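Local coordinates for protein prephenate dehydrogenase (Aquifex aeolicus, PDB 2G5C) that probably catalyses the NAD(+)-dependent oxidative decarboxylation of prephenate to 3-(4-hydroxyphenyl)pyruvate, a step of L-tyrosine biosynthesis, at residues M1-V9 with F61-S70; G96-Y104 with M171-V179. All coordinates share one frame; numbering follows the deposited sequence.

Contact 1 of 2, residues M1-V9 with F61-S70. With NAD (nicotinamide-adenine-dinucleotide), chain E.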
loop_
_atom_site.group_PDB
_atom_site.type_symbol
_atom_site.label_atom_id
_atom_site.label_comp_id
_atom_site.label_asym_id
_atom_site.label_seq_id
_atom_site.Cartn_x
_atom_site.Cartn_y
_atom_site.Cartn_z
HETATM N N MSE A 1 38.774 4.276 -15.747
HETATM C CA MSE A 1 37.949 3.139 -15.242
HETATM C C MSE A 1 38.554 1.782 -15.585
HETATM O O MSE A 1 38.817 1.488 -16.749
HETATM C CB MSE A 1 36.532 3.219 -15.819
HETATM C CG MSE A 1 35.726 1.940 -15.654
HETATM SE SE MSE A 1 33.925 2.062 -16.358
HETATM C CE MSE A 1 32.972 2.068 -14.672
ATOM N N GLN A 2 38.767 0.966 -14.558
ATOM C CA GLN A 2 39.321 -0.376 -14.710
ATOM C C GLN A 2 39.474 -1.007 -13.331
ATOM O O GLN A 2 39.461 -2.228 -13.185
ATOM C CB GLN A 2 40.671 -0.333 -15.425
ATOM C CG GLN A 2 40.756 -1.293 -16.606
ATOM C CD GLN A 2 39.650 -1.061 -17.626
ATOM O OE1 GLN A 2 38.477 -1.326 -17.363
ATOM N NE2 GLN A 2 40.022 -0.553 -18.795
ATOM N N ASN A 3 39.631 -0.158 -12.322
ATOM C CA ASN A 3 39.735 -0.609 -10.939
ATOM C C ASN A 3 38.489 -0.100 -10.225
ATOM O O ASN A 3 38.477 1.004 -9.679
ATOM C CB ASN A 3 40.981 -0.038 -10.265
ATOM C CG ASN A 3 42.255 -0.685 -10.760
ATOM O OD1 ASN A 3 42.394 -1.907 -10.724
ATOM N ND2 ASN A 3 43.198 0.132 -11.222
ATOM N N VAL A 4 37.434 -0.906 -10.253
ATOM C CA VAL A 4 36.175 -0.535 -9.622
ATOM C C VAL A 4 36.156 -0.914 -8.148
ATOM O O VAL A 4 36.467 -2.047 -7.788
ATOM C CB VAL A 4 34.980 -1.226 -10.315
ATOM C CG1 VAL A 4 33.683 -0.902 -9.576
ATOM C CG2 VAL A 4 34.898 -0.790 -11.769
ATOM N N LEU A 5 35.785 0.040 -7.300
ATOM C CA LEU A 5 35.707 -0.210 -5.868
ATOM C C LEU A 5 34.275 -0.099 -5.368
ATOM O O LEU A 5 33.647 0.955 -5.481
ATOM C CB LEU A 5 36.570 0.783 -5.087
ATOM C CG LEU A 5 36.427 0.632 -3.567
ATOM C CD1 LEU A 5 36.985 -0.714 -3.132
ATOM C CD2 LEU A 5 37.147 1.767 -2.856
ATOM N N ILE A 6 33.767 -1.191 -4.814
ATOM C CA ILE A 6 32.421 -1.208 -4.263
ATOM C C ILE A 6 32.560 -0.947 -2.766
ATOM O O ILE A 6 33.142 -1.761 -2.050
ATOM C CB ILE A 6 31.745 -2.588 -4.441
ATOM C CG1 ILE A 6 31.602 -2.928 -5.928
ATOM C CG2 ILE A 6 30.395 -2.596 -3.720
ATOM C CD1 ILE A 6 30.704 -1.995 -6.714
ATOM N N VAL A 7 32.059 0.192 -2.299
ATOM C CA VAL A 7 32.114 0.508 -0.871
ATOM C C VAL A 7 30.768 0.110 -0.285
ATOM O O VAL A 7 29.739 0.715 -0.597
ATOM C CB VAL A 7 32.364 2.008 -0.618
ATOM C CG1 VAL A 7 32.103 2.335 0.845
ATOM C CG2 VAL A 7 33.814 2.363 -0.978
ATOM N N GLY A 8 30.782 -0.909 0.569
ATOM C CA GLY A 8 29.551 -1.410 1.150
ATOM C C GLY A 8 29.086 -2.521 0.222
ATOM O O GLY A 8 28.327 -2.283 -0.722
ATOM N N VAL A 9 29.555 -3.736 0.479
ATOM C CA VAL A 9 29.200 -4.876 -0.357
ATOM C C VAL A 9 27.953 -5.582 0.167
ATOM O O VAL A 9 28.038 -6.635 0.799
ATOM C CB VAL A 9 30.367 -5.897 -0.439
ATOM C CG1 VAL A 9 30.078 -6.933 -1.514
ATOM C CG2 VAL A 9 31.675 -5.178 -0.734
ATOM N N PHE A 61 44.411 -1.246 -4.102
ATOM C CA PHE A 61 43.508 -1.482 -5.225
ATOM C C PHE A 61 43.558 -0.310 -6.198
ATOM O O PHE A 61 43.104 -0.427 -7.338
ATOM C CB PHE A 61 42.062 -1.630 -4.733
ATOM C CG PHE A 61 41.861 -2.704 -3.698
ATOM C CD1 PHE A 61 40.692 -2.732 -2.939
ATOM C CD2 PHE A 61 42.813 -3.697 -3.494
ATOM C CE1 PHE A 61 40.468 -3.729 -1.993
ATOM C CE2 PHE A 61 42.600 -4.702 -2.547
ATOM C CZ PHE A 61 41.422 -4.716 -1.796
ATOM N N SER A 62 44.102 0.816 -5.738
ATOM C CA SER A 62 44.196 2.033 -6.545
ATOM C C SER A 62 42.958 2.182 -7.426
ATOM O O SER A 62 43.047 2.204 -8.650
ATOM C CB SER A 62 45.455 2.004 -7.415
ATOM O OG SER A 62 45.407 0.938 -8.344
ATOM N N PRO A 63 41.776 2.288 -6.805
ATOM C CA PRO A 63 40.527 2.429 -7.560
ATOM C C PRO A 63 40.367 3.779 -8.243
ATOM O O PRO A 63 40.735 4.814 -7.688
ATOM C CB PRO A 63 39.461 2.186 -6.499
ATOM C CG PRO A 63 40.092 2.761 -5.268
ATOM C CD PRO A 63 41.519 2.268 -5.351
ATOM N N ASP A 64 39.827 3.761 -9.459
ATOM C CA ASP A 64 39.600 4.997 -10.198
ATOM C C ASP A 64 38.105 5.252 -10.384
ATOM O O ASP A 64 37.697 6.283 -10.920
ATOM C CB ASP A 64 40.318 4.954 -11.549
ATOM C CG ASP A 64 40.087 3.662 -12.301
ATOM O OD1 ASP A 64 40.747 3.471 -13.345
ATOM O OD2 ASP A 64 39.255 2.842 -11.859
ATOM N N PHE A 65 37.294 4.304 -9.924
ATOM C CA PHE A 65 35.840 4.411 -10.009
ATOM C C PHE A 65 35.278 3.837 -8.709
ATOM O O PHE A 65 35.421 2.652 -8.440
ATOM C CB PHE A 65 35.315 3.609 -11.202
ATOM C CG PHE A 65 33.881 3.894 -11.536
ATOM C CD1 PHE A 65 33.541 4.998 -12.311
ATOM C CD2 PHE A 65 32.864 3.079 -11.046
ATOM C CE1 PHE A 65 32.207 5.288 -12.594
ATOM C CE2 PHE A 65 31.526 3.362 -11.321
ATOM C CZ PHE A 65 31.196 4.467 -12.096
ATOM N N VAL A 66 34.644 4.679 -7.903
ATOM C CA VAL A 66 34.101 4.236 -6.628
ATOM C C VAL A 66 32.584 4.398 -6.516
ATOM O O VAL A 66 32.036 5.449 -6.841
ATOM C CB VAL A 66 34.780 4.998 -5.468
ATOM C CG1 VAL A 66 34.280 4.480 -4.130
ATOM C CG2 VAL A 66 36.296 4.841 -5.570
HETATM N N MSE A 67 31.916 3.346 -6.050
HETATM C CA MSE A 67 30.463 3.368 -5.881
HETATM C C MSE A 67 30.099 3.197 -4.412
HETATM O O MSE A 67 30.138 2.090 -3.880
HETATM C CB MSE A 67 29.809 2.250 -6.700
HETATM C CG MSE A 67 28.283 2.148 -6.526
HETATM SE SE MSE A 67 27.324 3.658 -7.267
HETATM C CE MSE A 67 27.525 3.218 -9.135
ATOM N N LEU A 68 29.756 4.304 -3.761
ATOM C CA LEU A 68 29.371 4.280 -2.360
ATOM C C LEU A 68 28.024 3.564 -2.255
ATOM O O LEU A 68 26.999 4.050 -2.751
ATOM C CB LEU A 68 29.280 5.708 -1.818
ATOM C CG LEU A 68 30.596 6.492 -1.906
ATOM C CD1 LEU A 68 30.379 7.908 -1.412
ATOM C CD2 LEU A 68 31.671 5.803 -1.079
ATOM N N SER A 69 28.043 2.401 -1.612
ATOM C CA SER A 69 26.853 1.579 -1.471
ATOM C C SER A 69 26.627 1.145 -0.032
ATOM O O SER A 69 25.989 0.128 0.229
ATOM C CB SER A 69 26.988 0.354 -2.370
ATOM O OG SER A 69 27.418 0.747 -3.663
ATOM N N SER A 70 27.168 1.921 0.898
ATOM C CA SER A 70 27.018 1.652 2.319
ATOM C C SER A 70 25.933 2.600 2.834
ATOM O O SER A 70 25.352 3.359 2.062
ATOM C CB SER A 70 28.346 1.919 3.039
ATOM O OG SER A 70 28.828 3.226 2.756
HETATM P PA NAD E . 22.805 -3.701 2.889
HETATM O O1A NAD E . 22.450 -4.866 2.064
HETATM O O2A NAD E . 22.486 -3.802 4.364
HETATM O O5B NAD E . 24.356 -3.433 2.644
HETATM C C5B NAD E . 24.997 -2.383 3.308
HETATM C C4B NAD E . 26.464 -2.732 3.480
HETATM O O4B NAD E . 27.012 -1.649 4.184
HETATM C C3B NAD E . 26.696 -3.974 4.370
HETATM O O3B NAD E . 27.401 -5.003 3.687
HETATM C C2B NAD E . 27.429 -3.396 5.583
HETATM O O2B NAD E . 28.336 -4.263 6.232
HETATM C C1B NAD E . 28.058 -2.183 4.940
HETATM N N9A NAD E . 28.567 -1.096 5.794
HETATM C C8A NAD E . 28.007 -0.529 6.915
HETATM N N7A NAD E . 28.828 0.436 7.365
HETATM C C5A NAD E . 29.906 0.500 6.552
HETATM C C6A NAD E . 31.065 1.291 6.516
HETATM N N6A NAD E . 31.278 2.226 7.425
HETATM N N1A NAD E . 32.008 1.090 5.507
HETATM C C2A NAD E . 31.810 0.110 4.534
HETATM N N3A NAD E . 30.667 -0.677 4.561
HETATM C C4A NAD E . 29.742 -0.472 5.556
HETATM O O3 NAD E . 22.107 -2.332 2.326
HETATM P PN NAD E . 21.639 -2.064 0.813
HETATM O O1N NAD E . 22.579 -2.747 -0.096
HETATM O O2N NAD E . 20.209 -2.462 0.704
HETATM O O5D NAD E . 21.687 -0.469 0.566
HETATM C C5D NAD E . 22.906 0.248 0.603
HETATM C C4D NAD E . 22.735 1.735 0.220
HETATM O O4D NAD E . 21.911 1.846 -0.929
HETATM C C3D NAD E . 22.138 2.693 1.260
HETATM O O3D NAD E . 22.979 3.845 1.352
HETATM C C2D NAD E . 20.752 3.057 0.749
HETATM O O2D NAD E . 20.371 4.391 1.075
HETATM C C1D NAD E . 20.873 2.788 -0.749
HETATM N N1N NAD E . 19.651 2.271 -1.441
HETATM C C2N NAD E . 19.025 1.141 -0.920
HETATM C C3N NAD E . 17.878 0.630 -1.542
HETATM C C7N NAD E . 17.218 -0.590 -0.968
HETATM O O7N NAD E . 16.101 -1.063 -1.599
HETATM N N7N NAD E . 17.658 -1.222 0.105
HETATM C C4N NAD E . 17.374 1.282 -2.702
HETATM C C5N NAD E . 18.018 2.428 -3.221
HETATM C C6N NAD E . 19.166 2.917 -2.574
#
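L5 bonds in both directions with strand 65-68: its N donates to F65 O at 2.9 Å, nearly straight at 170°, and its O accepts from M67 N. V7 N to M67 O and S69 N to V7 O continue this parallel ladder, the centre of a Rossmann sheet.

At the strands' start D64 adds its side chain to the backbone bond from its N to N3 O. D64 OD1 forms a salt bridge with M1 N (3.2 Å), its hydrogen bond weak, while OD2 takes N3 N at 3.1 Å on its syn side, though tilted 26° out of the carboxylate plane, and, more weakly, Q2 N. With CG lying between backbone N and carbonyl carbon (chi1 47°), the carboxylate folds back over the chain start. Replaced by alanine, this position would probably leave the M1 amino group without its countercharge and the N3 and Q2 amides without this acceptor.

Among apolar contacts, M1, a poorly ordered selenomethionine, sets CE over the centre of the F65 ring, 3.6 Å from its centroid, a CH-pi contact. On the other sheet face L5 CB rests on P63 CB at 3.5 Å, and V7 CG2 meets V66 CG1 at 3.8 Å; branched residues suit this layer; helix 72-85 packs on V7 and L68.

G8 lies where a side chain would strike S70 N. Main-chain bonds fix the strands, so S70 O can meet NAD O3D (2.5 Å), while the D64 carboxylate ties down the chain start.

Contact 2 of 2, residues G96-Y104 with M171-V179. With NAD (nicotinamide-adenine-dinucleotide), chain E.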
loop_
_atom_site.group_PDB
_atom_site.type_symbol
_atom_site.label_atom_id
_atom_site.label_comp_id
_atom_site.label_asym_id
_atom_site.label_seq_id
_atom_site.Cartn_x
_atom_site.Cartn_y
_atom_site.Cartn_z
ATOM N N GLY A 96 23.092 6.240 -2.567
ATOM C CA GLY A 96 22.274 6.734 -1.468
ATOM C C GLY A 96 20.857 7.110 -1.869
ATOM O O GLY A 96 20.637 7.614 -2.969
ATOM N N SER A 97 19.904 6.860 -0.971
ATOM C CA SER A 97 18.494 7.158 -1.214
ATOM C C SER A 97 18.218 8.648 -1.104
ATOM O O SER A 97 17.216 9.143 -1.620
ATOM C CB SER A 97 17.608 6.415 -0.206
ATOM O OG SER A 97 17.715 5.012 -0.353
ATOM N N VAL A 98 19.096 9.354 -0.402
ATOM C CA VAL A 98 18.948 10.792 -0.233
ATOM C C VAL A 98 20.112 11.528 -0.891
ATOM O O VAL A 98 21.219 11.005 -1.001
ATOM C CB VAL A 98 18.887 11.193 1.267
ATOM C CG1 VAL A 98 17.708 10.505 1.946
ATOM C CG2 VAL A 98 20.188 10.828 1.961
ATOM N N LYS A 99 19.842 12.744 -1.341
ATOM C CA LYS A 99 20.854 13.573 -1.977
ATOM C C LYS A 99 20.866 14.864 -1.166
ATOM O O LYS A 99 21.373 14.887 -0.049
ATOM C CB LYS A 99 20.474 13.833 -3.439
ATOM C CG LYS A 99 20.407 12.569 -4.314
ATOM C CD LYS A 99 21.771 12.157 -4.903
ATOM C CE LYS A 99 22.749 11.589 -3.870
ATOM N NZ LYS A 99 22.461 10.170 -3.475
ATOM N N GLY A 100 20.284 15.924 -1.711
ATOM C CA GLY A 100 20.234 17.180 -0.985
ATOM C C GLY A 100 21.578 17.638 -0.462
ATOM O O GLY A 100 22.569 17.629 -1.190
ATOM N N LYS A 101 21.609 18.028 0.809
ATOM C CA LYS A 101 22.830 18.512 1.443
ATOM C C LYS A 101 24.007 17.546 1.339
ATOM O O LYS A 101 25.165 17.969 1.281
ATOM C CB LYS A 101 22.568 18.835 2.914
ATOM C CG LYS A 101 23.744 19.500 3.605
ATOM C CD LYS A 101 23.382 19.965 5.005
ATOM C CE LYS A 101 24.501 20.810 5.599
ATOM N NZ LYS A 101 24.781 22.021 4.768
ATOM N N LEU A 102 23.709 16.252 1.319
ATOM C CA LEU A 102 24.747 15.234 1.227
ATOM C C LEU A 102 25.625 15.418 -0.004
ATOM O O LEU A 102 26.828 15.170 0.039
ATOM C CB LEU A 102 24.119 13.843 1.181
ATOM C CG LEU A 102 25.092 12.697 0.903
ATOM C CD1 LEU A 102 25.975 12.461 2.128
ATOM C CD2 LEU A 102 24.312 11.439 0.557
ATOM N N VAL A 103 25.019 15.843 -1.106
ATOM C CA VAL A 103 25.763 16.034 -2.339
ATOM C C VAL A 103 26.782 17.160 -2.234
ATOM O O VAL A 103 27.896 17.029 -2.730
ATOM C CB VAL A 103 24.822 16.320 -3.527
ATOM C CG1 VAL A 103 25.633 16.686 -4.758
ATOM C CG2 VAL A 103 23.971 15.093 -3.817
ATOM N N TYR A 104 26.403 18.259 -1.589
ATOM C CA TYR A 104 27.308 19.392 -1.437
ATOM C C TYR A 104 28.419 19.088 -0.442
ATOM O O TYR A 104 29.553 19.541 -0.613
ATOM C CB TYR A 104 26.531 20.638 -0.997
ATOM C CG TYR A 104 25.438 21.025 -1.972
ATOM C CD1 TYR A 104 25.741 21.363 -3.291
ATOM C CD2 TYR A 104 24.099 21.019 -1.585
ATOM C CE1 TYR A 104 24.738 21.680 -4.203
ATOM C CE2 TYR A 104 23.087 21.335 -2.491
ATOM C CZ TYR A 104 23.414 21.661 -3.796
ATOM O OH TYR A 104 22.417 21.949 -4.701
HETATM N N MSE A 171 18.313 15.807 -11.799
HETATM C CA MSE A 171 17.542 16.594 -10.844
HETATM C C MSE A 171 18.531 17.287 -9.928
HETATM O O MSE A 171 19.599 16.749 -9.658
HETATM C CB MSE A 171 16.654 15.698 -9.974
HETATM C CG MSE A 171 15.492 15.030 -10.671
HETATM SE SE MSE A 171 14.380 14.127 -9.354
HETATM C CE MSE A 171 13.692 15.657 -8.428
ATOM N N SER A 172 18.192 18.475 -9.444
ATOM C CA SER A 172 19.088 19.154 -8.527
ATOM C C SER A 172 19.018 18.368 -7.221
ATOM O O SER A 172 18.048 17.646 -6.973
ATOM C CB SER A 172 18.636 20.590 -8.279
ATOM O OG SER A 172 17.435 20.620 -7.524
ATOM N N PRO A 173 20.058 18.471 -6.382
ATOM C CA PRO A 173 20.065 17.755 -5.106
ATOM C C PRO A 173 18.819 18.048 -4.265
ATOM O O PRO A 173 18.254 17.150 -3.634
ATOM C CB PRO A 173 21.338 18.261 -4.448
ATOM C CG PRO A 173 22.260 18.393 -5.612
ATOM C CD PRO A 173 21.384 19.053 -6.662
ATOM N N GLU A 174 18.393 19.309 -4.264
ATOM C CA GLU A 174 17.231 19.716 -3.487
ATOM C C GLU A 174 15.902 19.257 -4.071
ATOM O O GLU A 174 14.994 18.891 -3.326
ATOM C CB GLU A 174 17.223 21.237 -3.283
ATOM C CG GLU A 174 17.776 22.052 -4.447
ATOM C CD GLU A 174 19.289 21.938 -4.584
ATOM O OE1 GLU A 174 20.009 22.253 -3.608
ATOM O OE2 GLU A 174 19.760 21.533 -5.668
ATOM N N LEU A 175 15.779 19.266 -5.394
ATOM C CA LEU A 175 14.537 18.826 -6.013
ATOM C C LEU A 175 14.358 17.333 -5.775
ATOM O O LEU A 175 13.249 16.869 -5.531
ATOM C CB LEU A 175 14.529 19.116 -7.513
ATOM C CG LEU A 175 13.238 18.723 -8.243
ATOM C CD1 LEU A 175 12.032 19.389 -7.582
ATOM C CD2 LEU A 175 13.338 19.123 -9.712
ATOM N N HIS A 176 15.453 16.581 -5.840
ATOM C CA HIS A 176 15.379 15.140 -5.607
ATOM C C HIS A 176 14.812 14.850 -4.226
ATOM O O HIS A 176 13.888 14.057 -4.085
ATOM C CB HIS A 176 16.766 14.501 -5.743
ATOM C CG HIS A 176 16.823 13.066 -5.309
ATOM N ND1 HIS A 176 16.865 12.687 -3.983
ATOM C CD2 HIS A 176 16.855 11.917 -6.027
ATOM C CE1 HIS A 176 16.921 11.370 -3.903
ATOM N NE2 HIS A 176 16.915 10.878 -5.129
ATOM N N ASP A 177 15.353 15.504 -3.205
ATOM C CA ASP A 177 14.883 15.273 -1.846
ATOM C C ASP A 177 13.464 15.753 -1.599
ATOM O O ASP A 177 12.773 15.243 -0.717
ATOM C CB ASP A 177 15.839 15.907 -0.842
ATOM C CG ASP A 177 17.103 15.089 -0.658
ATOM O OD1 ASP A 177 17.369 14.213 -1.512
ATOM O OD2 ASP A 177 17.828 15.327 0.328
ATOM N N TYR A 178 13.026 16.740 -2.366
ATOM C CA TYR A 178 11.670 17.229 -2.203
ATOM C C TYR A 178 10.724 16.188 -2.785
ATOM O O TYR A 178 9.791 15.735 -2.122
ATOM C CB TYR A 178 11.468 18.553 -2.944
ATOM C CG TYR A 178 10.028 19.017 -2.913
ATOM C CD1 TYR A 178 9.469 19.542 -1.749
ATOM C CD2 TYR A 178 9.213 18.892 -4.037
ATOM C CE1 TYR A 178 8.128 19.928 -1.707
ATOM C CE2 TYR A 178 7.877 19.274 -4.004
ATOM C CZ TYR A 178 7.343 19.789 -2.839
ATOM O OH TYR A 178 6.021 20.156 -2.800
ATOM N N VAL A 179 10.974 15.823 -4.037
ATOM C CA VAL A 179 10.142 14.854 -4.730
ATOM C C VAL A 179 10.020 13.526 -3.983
ATOM O O VAL A 179 8.918 13.050 -3.716
ATOM C CB VAL A 179 10.678 14.598 -6.157
ATOM C CG1 VAL A 179 9.866 13.492 -6.839
ATOM C CG2 VAL A 179 10.592 15.879 -6.970
HETATM P PA NAD E . 22.805 -3.701 2.889
HETATM O O1A NAD E . 22.450 -4.866 2.064
HETATM O O2A NAD E . 22.486 -3.802 4.364
HETATM O O5B NAD E . 24.356 -3.433 2.644
HETATM C C5B NAD E . 24.997 -2.383 3.308
HETATM C C4B NAD E . 26.464 -2.732 3.480
HETATM O O4B NAD E . 27.012 -1.649 4.184
HETATM C C3B NAD E . 26.696 -3.974 4.370
HETATM O O3B NAD E . 27.401 -5.003 3.687
HETATM C C2B NAD E . 27.429 -3.396 5.583
HETATM O O2B NAD E . 28.336 -4.263 6.232
HETATM C C1B NAD E . 28.058 -2.183 4.940
HETATM N N9A NAD E . 28.567 -1.096 5.794
HETATM C C8A NAD E . 28.007 -0.529 6.915
HETATM N N7A NAD E . 28.828 0.436 7.365
HETATM C C5A NAD E . 29.906 0.500 6.552
HETATM C C6A NAD E . 31.065 1.291 6.516
HETATM N N6A NAD E . 31.278 2.226 7.425
HETATM N N1A NAD E . 32.008 1.090 5.507
HETATM C C2A NAD E . 31.810 0.110 4.534
HETATM N N3A NAD E . 30.667 -0.677 4.561
HETATM C C4A NAD E . 29.742 -0.472 5.556
HETATM O O3 NAD E . 22.107 -2.332 2.326
HETATM P PN NAD E . 21.639 -2.064 0.813
HETATM O O1N NAD E . 22.579 -2.747 -0.096
HETATM O O2N NAD E . 20.209 -2.462 0.704
HETATM O O5D NAD E . 21.687 -0.469 0.566
HETATM C C5D NAD E . 22.906 0.248 0.603
HETATM C C4D NAD E . 22.735 1.735 0.220
HETATM O O4D NAD E . 21.911 1.846 -0.929
HETATM C C3D NAD E . 22.138 2.693 1.260
HETATM O O3D NAD E . 22.979 3.845 1.352
HETATM C C2D NAD E . 20.752 3.057 0.749
HETATM O O2D NAD E . 20.371 4.391 1.075
HETATM C C1D NAD E . 20.873 2.788 -0.749
HETATM N N1N NAD E . 19.651 2.271 -1.441
HETATM C C2N NAD E . 19.025 1.141 -0.920
HETATM C C3N NAD E . 17.878 0.630 -1.542
HETATM C C7N NAD E . 17.218 -0.590 -0.968
HETATM O O7N NAD E . 16.101 -1.063 -1.599
HETATM N N7N NAD E . 17.658 -1.222 0.105
HETATM C C4N NAD E . 17.374 1.282 -2.702
HETATM C C5N NAD E . 18.018 2.428 -3.221
HETATM C C6N NAD E . 19.166 2.917 -2.574
#
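D177 OD1 is gripped by two donors, K99 N from the loop before helix 101-110 and ND1 of its own neighbour H176, both at 2.9 Å. The contact joins that loop of the Rossmann domain to the first turns of helix 173-201, part of the dimerization domain. K99 N uses the syn lone pair of OD1, whereas H176 ND1 arrives nearly along the C-O axis with the oxygen close to the imidazole plane. This His-carboxylate bond helps fix the ring's rotation, and NE2 on its far side bonds to H118.

K99 lays CG over the centre of the H176 ring, 3.6 Å from the centroid and 12° off its normal, a CH-pi contact made by the aliphatic part of the lysine. The chain then bends at chi2 (-86°), chi3 and chi4 and carries NZ back to V98 O and to a salt bridge with D94. At the ring's edge S97 O lies in plane, 3.2 Å from H176 CE1. S97 also faces the cofactor, giving its N to NAD O2D while its OG shares a hydrogen bond with the same oxygen.

G100 has positive phi, and a CB there would run into D177 OD2; glycine lets the loop pass close to the helix, with a weak bond from its N to P173 O. P173 suits the first turn, where its missing N-H costs no helical bond, and its CG packs against V103 CG1. S172 is the N-cap, its OG accepting from L175 N. At the outer end the Y104 hydroxyl donates to E174 OE1 over 2.7 Å; the oxygen offers its syn lone pair and sits in the plane of the tyrosine ring, at its edge.

Contact 1 closes before contact 2 opens, so the two follow in series along the chain, their centres about 22 Å apart and their nearest atoms about 4 Å. Contact 1 pairs strands 3-7 and 65-68, neighbours within the sheet. Contact 2 begins in the loop that follows strand 91-94, the next strand over, and reaches helix 173-201, which starts just after the edge strand 167-170. NAD spans the gap, the ribose next to the nicotinamide being held by both contacts: contact 1 reaches it from the sheet, and contact 2 from the loop after strand 91-94, which it joins to a helix of the dimerization domain.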